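Local coordinates for replicative DNA helicase (Nostoc punctiforme, PDB 4O1R), which is an intein that probably excises itself from its DNA helicase precursor by protein splicing, joining the flanking segments, at residues D8-L13 with Q19-E24; H76-I81 with K85-L90; A35-E38 with L43-A46. All blocks are in the same frame, centred on the assembly; numbering follows the deposited sequence. Where two conformers were deposited one is given.

In the fold
From the N terminus the chain makes three antiparallel hairpin contacts in series, none nested within or crossing another. Contact 1 comes first, closing a six-residue loop between strands 10-12 and 19-21. Contact 3 follows, where strand 31-37 turns through four residues into the long strand 42-55 of the largest sheet. Contact 2 is last, bending strand 77-80 back into strand 83-86 at the edge of a four-stranded sheet. Contacts 1 and 2 sit on opposite sides of the chain's centre, their own centres about 21 Å apart. Contacts 2 and 3 touch directly, Leu79 CD2 lying 3.5 Å from Leu36 CD2, which ties the two sheets together.

Contact 1: D8-L13 with Q19-E24; sequences DSLVTL and QVPIKE
Leu10 lays its CD2 methyl over the start of the Pro21 ring, 3.6 Å from Pro21 N and 4.0 Å from Pro21 CD. At the far end Leu13 crosses Val20, with Leu13 CD1 3.6 Å from Val20 CG2 in the conformer described, one of two for this valine. Ile22 turns inward beside Ser9. Its CG1 is anti to the backbone N (chi1 -172°), which wedges CG2 between N and the carbonyl carbon and brings it 4.1 Å from Ser9 CB; Phe123 and Leu125 also touch the Ile22 side chain. Between these groups runs the backbone of a beta hairpin. Val11 and Val20 form its hydrogen-bonded pair, Val11 N to Val20 O at 2.9 Å and Val20 N to Val11 O at 2.8 Å, both nearly straight. Past the strand end Ile22 N gives a more bent bond to Ser9 O (2.8 Å, 147° at the hydrogen). Toward the polar edge Thr12 and Gln19 run side by side, Thr12 OG1 3.7 Å from Gln19 CG. Ser9 OG bonds instead to Ala6 O. Backbone bonds thus fix the register, while the side chains across the hairpin meet by van der Waals contact alone.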
loop_
_atom_site.group_PDB
_atom_site.type_symbol
_atom_site.label_atom_id
_atom_site.label_comp_id
_atom_site.label_asym_id
_atom_site.label_seq_id
_atom_site.Cartn_x
_atom_site.Cartn_y
_atom_site.Cartn_z
ATOM N N ASP A 8 -5.264 -8.990 -5.452
ATOM C CA ASP A 8 -6.494 -8.223 -5.611
ATOM C C ASP A 8 -6.411 -6.823 -5.014
ATOM O O ASP A 8 -7.371 -6.063 -5.088
ATOM C CB ASP A 8 -7.732 -8.974 -5.081
ATOM C CG ASP A 8 -7.641 -9.338 -3.621
ATOM O OD1 ASP A 8 -6.535 -9.323 -3.050
ATOM O OD2 ASP A 8 -8.701 -9.686 -3.052
ATOM N N SER A 9 -5.263 -6.478 -4.437
ATOM C CA SER A 9 -5.054 -5.126 -3.907
ATOM C C SER A 9 -5.222 -4.100 -5.023
ATOM O O SER A 9 -4.633 -4.250 -6.083
ATOM C CB SER A 9 -3.655 -4.985 -3.309
ATOM O OG SER A 9 -3.412 -5.971 -2.309
ATOM N N LEU A 10 -6.008 -3.060 -4.779
ATOM C CA LEU A 10 -6.342 -2.099 -5.831
ATOM C C LEU A 10 -5.427 -0.893 -5.830
ATOM O O LEU A 10 -5.230 -0.249 -4.792
ATOM C CB LEU A 10 -7.776 -1.617 -5.653
ATOM C CG LEU A 10 -8.864 -2.670 -5.794
ATOM C CD1 LEU A 10 -10.219 -2.075 -5.466
ATOM C CD2 LEU A 10 -8.867 -3.245 -7.204
ATOM N N VAL A 11 -4.871 -0.579 -6.994
ATOM C CA VAL A 11 -4.141 0.665 -7.171
ATOM C C VAL A 11 -4.899 1.541 -8.165
ATOM O O VAL A 11 -5.561 1.026 -9.066
ATOM C CB VAL A 11 -2.754 0.290 -7.753
ATOM C CG1 VAL A 11 -1.854 1.477 -7.831
ATOM C CG2 VAL A 11 -2.101 -0.849 -6.925
ATOM N N THR A 12 -4.809 2.854 -8.003
ATOM C CA THR A 12 -5.539 3.775 -8.883
ATOM C C THR A 12 -4.643 4.338 -9.964
ATOM O O THR A 12 -3.626 4.973 -9.664
ATOM C CB THR A 12 -6.168 4.936 -8.092
ATOM O OG1 THR A 12 -7.046 4.381 -7.113
ATOM C CG2 THR A 12 -6.960 5.878 -9.010
ATOM N N LEU A 13 -5.018 4.107 -11.220
ATOM C CA LEU A 13 -4.343 4.735 -12.351
ATOM C C LEU A 13 -4.785 6.195 -12.375
ATOM O O LEU A 13 -5.981 6.492 -12.430
ATOM C CB LEU A 13 -4.679 4.012 -13.658
ATOM C CG LEU A 13 -4.345 2.513 -13.675
ATOM C CD1 LEU A 13 -4.791 1.904 -14.993
ATOM C CD2 LEU A 13 -2.870 2.246 -13.442
ATOM N N GLN A 19 -9.501 1.894 -10.615
ATOM C CA GLN A 19 -8.888 1.068 -9.573
ATOM C C GLN A 19 -8.656 -0.313 -10.161
ATOM O O GLN A 19 -9.601 -0.953 -10.642
ATOM C CB GLN A 19 -9.813 0.987 -8.360
ATOM C CG GLN A 19 -10.065 2.362 -7.749
ATOM C CD GLN A 19 -11.072 2.340 -6.620
ATOM O OE1 GLN A 19 -10.794 1.831 -5.539
ATOM N NE2 GLN A 19 -12.245 2.911 -6.864
ATOM N N VAL A 20 -7.396 -0.744 -10.173
ATOM C CA VAL A 20 -6.992 -1.972 -10.859
ATOM C C VAL A 20 -6.286 -2.917 -9.877
ATOM O O VAL A 20 -5.436 -2.472 -9.104
ATOM C CB VAL A 20 -5.903 -1.628 -11.924
ATOM C CG1 VAL A 20 -5.393 -2.887 -12.655
ATOM C CG2 VAL A 20 -6.396 -0.564 -12.902
ATOM N N PRO A 21 -6.628 -4.220 -9.907
ATOM C CA PRO A 21 -5.879 -5.174 -9.078
ATOM C C PRO A 21 -4.412 -5.207 -9.498
ATOM O O PRO A 21 -4.076 -5.273 -10.692
ATOM C CB PRO A 21 -6.561 -6.516 -9.358
ATOM C CG PRO A 21 -7.853 -6.195 -10.002
ATOM C CD PRO A 21 -7.733 -4.854 -10.648
ATOM N N ILE A 22 -3.523 -5.182 -8.516
ATOM C CA ILE A 22 -2.105 -5.121 -8.796
ATOM C C ILE A 22 -1.635 -6.306 -9.671
ATOM O O ILE A 22 -0.742 -6.148 -10.517
ATOM C CB ILE A 22 -1.313 -5.011 -7.461
ATOM C CG1 ILE A 22 0.165 -4.743 -7.717
ATOM C CG2 ILE A 22 -1.538 -6.232 -6.570
ATOM C CD1 ILE A 22 0.953 -4.414 -6.454
ATOM N N LYS A 23 -2.262 -7.471 -9.506
ATOM C CA LYS A 23 -1.873 -8.636 -10.318
ATOM C C LYS A 23 -2.008 -8.334 -11.822
ATOM O O LYS A 23 -1.241 -8.855 -12.631
ATOM C CB LYS A 23 -2.662 -9.891 -9.933
ATOM C CG LYS A 23 -2.336 -11.074 -10.815
ATOM C CD LYS A 23 -3.201 -12.276 -10.561
ATOM C CE LYS A 23 -2.746 -13.413 -11.468
ATOM N NZ LYS A 23 -3.459 -14.681 -11.161
ATOM N N GLU A 24 -2.958 -7.478 -12.187
ATOM C CA GLU A 24 -3.209 -7.172 -13.602
ATOM C C GLU A 24 -2.170 -6.225 -14.203
ATOM O O GLU A 24 -2.110 -6.055 -15.428
ATOM C CB GLU A 24 -4.631 -6.632 -13.788
ATOM C CG GLU A 24 -5.699 -7.681 -13.458
ATOM C CD GLU A 24 -7.128 -7.180 -13.591
ATOM O OE1 GLU A 24 -7.330 -6.071 -14.118
ATOM O OE2 GLU A 24 -8.052 -7.902 -13.155
#

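Contact 2: H76-I81 with K85-L90; sequences HKFLTI and KRLDEL. With NA (sodium ion), chain D.
The beta hairpin of strands 77-80 and 83-86, an edge of the four-stranded sheet in this intein (HINT) fold, pairs Phe78 with Lys85 through two backbone bonds, Phe78 N to Lys85 O and Lys85 N to Phe78 O, each 2.9 Å. His76, which fits the TxxH pattern of intein block B, takes Leu87 N on its carbonyl oxygen (2.8 Å) where the second strand passes into a 3-10 turn; its ring ND1 bonds to Ala4 O. Phe78 and Leu87 point the same way, with Leu87 CB 3.9 Å from Phe78 CE1, approaching the ring obliquely. On the other face Lys77 and Arg86 cross, their aliphatic parts touching. Bent at chi3 (58°), Arg86 reaches Asp88 side-on: NE to OD1 and NH2 to OD2, both 2.8 Å and almost straight, with the carboxylate oxygens near the guanidinium plane. An alanine here takes away both donors, and the Asp88 carboxylate would probably be left without its charged mate and freer to turn. Across the strands Lys85 passes Thr80 at about a right angle before its NZ pairs with Glu94. Past Thr80, the Ile81 carbonyl oxygen binds a sodium ion at 2.4 Å, together with four waters.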
loop_
_atom_site.group_PDB
_atom_site.type_symbol
_atom_site.label_atom_id
_atom_site.label_comp_id
_atom_site.label_asym_id
_atom_site.label_seq_id
_atom_site.Cartn_x
_atom_site.Cartn_y
_atom_site.Cartn_z
ATOM N N HIS A 76 5.979 -5.997 4.900
ATOM C CA HIS A 76 5.587 -4.793 4.187
ATOM C C HIS A 76 5.425 -3.632 5.146
ATOM O O HIS A 76 4.803 -3.785 6.190
ATOM C CB HIS A 76 4.296 -4.978 3.399
ATOM C CG HIS A 76 4.265 -4.150 2.160
ATOM N ND1 HIS A 76 3.926 -4.659 0.929
ATOM C CD2 HIS A 76 4.593 -2.851 1.953
ATOM C CE1 HIS A 76 4.049 -3.709 0.015
ATOM N NE2 HIS A 76 4.431 -2.600 0.614
ATOM N N LYS A 77 5.958 -2.478 4.771
ATOM C CA LYS A 77 5.950 -1.310 5.664
ATOM C C LYS A 77 4.783 -0.356 5.396
ATOM O O LYS A 77 4.357 -0.142 4.251
ATOM C CB LYS A 77 7.282 -0.557 5.609
ATOM C CG LYS A 77 8.466 -1.362 6.187
ATOM C CD LYS A 77 9.732 -0.523 6.311
ATOM C CE LYS A 77 10.847 -1.328 6.955
ATOM N NZ LYS A 77 12.035 -0.493 7.248
ATOM N N PHE A 78 4.276 0.182 6.501
ATOM C CA PHE A 78 3.197 1.167 6.553
ATOM C C PHE A 78 3.697 2.357 7.356
ATOM O O PHE A 78 4.652 2.230 8.128
ATOM C CB PHE A 78 1.972 0.553 7.228
ATOM C CG PHE A 78 1.380 -0.580 6.440
ATOM C CD1 PHE A 78 1.922 -1.861 6.519
ATOM C CD2 PHE A 78 0.304 -0.367 5.584
ATOM C CE1 PHE A 78 1.394 -2.903 5.771
ATOM C CE2 PHE A 78 -0.229 -1.416 4.839
ATOM C CZ PHE A 78 0.323 -2.680 4.933
ATOM N N LEU A 79 3.077 3.521 7.173
ATOM C CA LEU A 79 3.606 4.728 7.807
ATOM C C LEU A 79 2.876 5.054 9.105
ATOM O O LEU A 79 1.654 5.243 9.111
ATOM C CB LEU A 79 3.511 5.918 6.846
ATOM C CG LEU A 79 4.074 7.238 7.394
ATOM C CD1 LEU A 79 5.541 7.120 7.771
ATOM C CD2 LEU A 79 3.876 8.350 6.384
ATOM N N THR A 80 3.626 5.109 10.200
ATOM C CA THR A 80 3.079 5.566 11.478
ATOM C C THR A 80 3.616 6.972 11.780
ATOM O O THR A 80 4.504 7.465 11.081
ATOM C CB THR A 80 3.486 4.645 12.651
ATOM O OG1 THR A 80 4.863 4.882 13.007
ATOM C CG2 THR A 80 3.250 3.176 12.308
ATOM N N ILE A 81 3.106 7.598 12.843
ATOM C CA ILE A 81 3.557 8.935 13.241
ATOM C C ILE A 81 5.012 8.906 13.717
ATOM O O ILE A 81 5.653 9.958 13.830
ATOM C CB ILE A 81 2.615 9.514 14.343
ATOM C CG1 ILE A 81 2.725 11.040 14.456
ATOM C CG2 ILE A 81 2.859 8.853 15.697
ATOM C CD1 ILE A 81 2.216 11.751 13.264
ATOM N N LYS A 85 6.986 1.286 9.512
ATOM C CA LYS A 85 7.093 0.056 10.308
ATOM C C LYS A 85 6.559 -1.132 9.525
ATOM O O LYS A 85 5.558 -1.019 8.798
ATOM C CB LYS A 85 6.271 0.169 11.599
ATOM C CG LYS A 85 6.738 1.241 12.572
ATOM C CD LYS A 85 6.202 0.958 13.948
ATOM C CE LYS A 85 6.665 1.996 14.925
ATOM N NZ LYS A 85 5.993 1.775 16.231
ATOM N N ARG A 86 7.236 -2.264 9.670
ATOM C CA ARG A 86 6.734 -3.529 9.139
ATOM C C ARG A 86 5.373 -3.861 9.728
ATOM O O ARG A 86 5.115 -3.601 10.915
ATOM C CB ARG A 86 7.684 -4.654 9.526
ATOM C CG ARG A 86 9.077 -4.560 8.925
ATOM C CD ARG A 86 10.026 -5.518 9.629
ATOM N NE ARG A 86 9.550 -6.905 9.535
ATOM C CZ ARG A 86 10.134 -7.869 8.829
ATOM N NH1 ARG A 86 11.217 -7.616 8.102
ATOM N NH2 ARG A 86 9.597 -9.088 8.839
ATOM N N LEU A 87 4.515 -4.468 8.915
ATOM C CA LEU A 87 3.231 -4.950 9.398
ATOM C C LEU A 87 3.400 -5.806 10.661
ATOM O O LEU A 87 2.633 -5.661 11.630
ATOM C CB LEU A 87 2.495 -5.725 8.285
ATOM C CG LEU A 87 1.138 -6.334 8.685
ATOM C CD1 LEU A 87 0.210 -6.423 7.475
ATOM C CD2 LEU A 87 1.311 -7.712 9.334
ATOM N N ASP A 88 4.416 -6.673 10.664
ATOM C CA ASP A 88 4.606 -7.565 11.800
ATOM C C ASP A 88 5.280 -6.900 13.004
ATOM O O ASP A 88 5.593 -7.579 13.988
ATOM C CB ASP A 88 5.280 -8.882 11.371
ATOM C CG ASP A 88 6.683 -8.700 10.839
ATOM O OD1 ASP A 88 7.324 -7.659 11.089
ATOM O OD2 ASP A 88 7.160 -9.637 10.153
ATOM N N GLU A 89 5.433 -5.567 12.938
ATOM C CA GLU A 89 5.835 -4.768 14.102
ATOM C C GLU A 89 4.742 -3.802 14.571
ATOM O O GLU A 89 4.936 -3.074 15.536
ATOM C CB GLU A 89 7.133 -4.010 13.806
ATOM C CG GLU A 89 8.343 -4.953 13.601
ATOM C CD GLU A 89 8.789 -5.709 14.876
ATOM O OE1 GLU A 89 8.583 -5.210 16.003
ATOM O OE2 GLU A 89 9.356 -6.820 14.754
ATOM N N LEU A 90 3.587 -3.821 13.912
ATOM C CA LEU A 90 2.485 -2.942 14.290
ATOM C C LEU A 90 1.685 -3.537 15.433
ATOM O O LEU A 90 1.589 -4.761 15.580
ATOM C CB LEU A 90 1.568 -2.700 13.093
ATOM C CG LEU A 90 2.196 -1.936 11.925
ATOM C CD1 LEU A 90 1.269 -1.959 10.730
ATOM C CD2 LEU A 90 2.483 -0.498 12.332
HETATM NA NA NA D . 6.876 11.949 14.042
HETATM O O HOH W 1 5.346 13.742 14.776
HETATM O O HOH W 2 5.831 12.407 11.905
HETATM O O HOH W 3 6.877 11.437 16.208
HETATM O O HOH W 4 8.817 11.086 13.843
#

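Contact 3: A35-E38 with L43-A46; sequences ALNE and LEKA
Ala35 and Glu44 face each other as a hydrogen-bonded antiparallel pair. Glu44 N reaches Ala35 O at 2.8 Å, and Ala35 N returns a bond to Glu44 O at 2.9 Å. The Ala35 oxygen also receives a CA-H contact from Leu43, the neighbour that forms the adjoining non-hydrogen-bonded pair with Leu36, so this one carbonyl meets both an N-H and a C-H of the opposing strand.

A second kind of link joins side chains. Asn37 has CG anti to its own N (chi1 -180°), which carries the amide out to the extended Glu44 chain. Asn37 ND2 donates to Glu44 OE2 at 2.7 Å, with 166° at the hydrogen. The oxygen lies close to the amide plane, but the donor comes from above the carboxylate, 48° out of its plane, and the two flat groups stand nearly perpendicular. Asn37 CB also lies 3.4 Å from the same OE2. The other end of the amide serves the turn: Asn37 OD1 accepts from Ala39 N, forming an Asx turn, with a weak second bond from Thr40 N. Held at both ends, the amide has little freedom to flip, and its N-H probably eases the negative charge on Glu44.

These bonds belong to the beta hairpin in which strand 31-37 returns as strand 42-55 of the intein splicing domain.

Apolar contacts finish the pairing. Ala35 CB meets Ala46 CB at 3.6 Å, diagonally across the strands, on the face that carries the Glu44 side chain; Leu130 touches both Ala35 and Glu44. On the reverse face Leu43 leans its CD2 methyl back over the opposing backbone, 3.7 Å from Ala35 O, while Trp34 and Val134 also touch the Leu43 side chain.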
loop_
_atom_site.group_PDB
_atom_site.type_symbol
_atom_site.label_atom_id
_atom_site.label_comp_id
_atom_site.label_asym_id
_atom_site.label_seq_id
_atom_site.Cartn_x
_atom_site.Cartn_y
_atom_site.Cartn_z
ATOM N N ALA A 35 0.901 8.416 -4.712
ATOM C CA ALA A 35 1.912 8.146 -3.688
ATOM C C ALA A 35 2.030 9.329 -2.753
ATOM O O ALA A 35 1.627 10.446 -3.073
ATOM C CB ALA A 35 3.263 7.858 -4.331
ATOM N N LEU A 36 2.612 9.084 -1.593
ATOM C CA LEU A 36 2.800 10.141 -0.624
ATOM C C LEU A 36 4.151 10.826 -0.804
ATOM O O LEU A 36 5.187 10.165 -0.856
ATOM C CB LEU A 36 2.709 9.547 0.784
ATOM C CG LEU A 36 2.950 10.525 1.941
ATOM C CD1 LEU A 36 1.820 11.524 2.086
ATOM C CD2 LEU A 36 3.139 9.733 3.221
ATOM N N ASN A 37 4.126 12.149 -0.913
ATOM C CA ASN A 37 5.344 12.936 -0.742
ATOM C C ASN A 37 5.498 13.216 0.754
ATOM O O ASN A 37 4.731 13.976 1.321
ATOM C CB ASN A 37 5.273 14.234 -1.556
ATOM C CG ASN A 37 6.514 15.083 -1.410
ATOM O OD1 ASN A 37 7.242 14.978 -0.423
ATOM N ND2 ASN A 37 6.763 15.935 -2.399
ATOM N N GLU A 38 6.475 12.576 1.389
ATOM C CA GLU A 38 6.636 12.667 2.841
ATOM C C GLU A 38 7.088 14.033 3.347
ATOM O O GLU A 38 6.897 14.359 4.521
ATOM C CB GLU A 38 7.603 11.600 3.330
ATOM C CG GLU A 38 6.938 10.360 3.847
ATOM C CD GLU A 38 7.869 9.589 4.751
ATOM O OE1 GLU A 38 7.833 9.811 5.988
ATOM O OE2 GLU A 38 8.662 8.796 4.211
ATOM N N LEU A 43 -0.451 13.806 -1.192
ATOM C CA LEU A 43 -0.443 12.832 -2.278
ATOM C C LEU A 43 -0.005 13.478 -3.594
ATOM O O LEU A 43 -0.351 14.629 -3.885
ATOM C CB LEU A 43 -1.822 12.198 -2.462
ATOM C CG LEU A 43 -2.410 11.268 -1.405
ATOM C CD1 LEU A 43 -3.643 10.618 -2.011
ATOM C CD2 LEU A 43 -1.417 10.195 -0.965
ATOM N N GLU A 44 0.765 12.721 -4.373
ATOM C CA GLU A 44 1.277 13.160 -5.674
ATOM C C GLU A 44 1.211 12.015 -6.660
ATOM O O GLU A 44 1.220 10.848 -6.273
ATOM C CB GLU A 44 2.743 13.596 -5.576
ATOM C CG GLU A 44 3.014 14.889 -4.841
ATOM C CD GLU A 44 4.488 15.259 -4.856
ATOM O OE1 GLU A 44 5.301 14.528 -5.470
ATOM O OE2 GLU A 44 4.837 16.288 -4.250
ATOM N N LYS A 45 1.142 12.356 -7.939
ATOM C CA LYS A 45 1.249 11.374 -9.014
ATOM C C LYS A 45 2.676 10.831 -9.055
ATOM O O LYS A 45 3.640 11.596 -8.969
ATOM C CB LYS A 45 0.893 12.023 -10.355
ATOM C CG LYS A 45 -0.440 12.754 -10.332
ATOM C CD LYS A 45 -0.705 13.506 -11.621
ATOM C CE LYS A 45 -2.002 14.301 -11.525
ATOM N NZ LYS A 45 -2.362 14.917 -12.836
ATOM N N ALA A 46 2.797 9.515 -9.199
ATOM C CA ALA A 46 4.089 8.835 -9.150
ATOM C C ALA A 46 4.182 7.734 -10.200
ATOM O O ALA A 46 3.294 6.890 -10.307
ATOM C CB ALA A 46 4.317 8.251 -7.768
#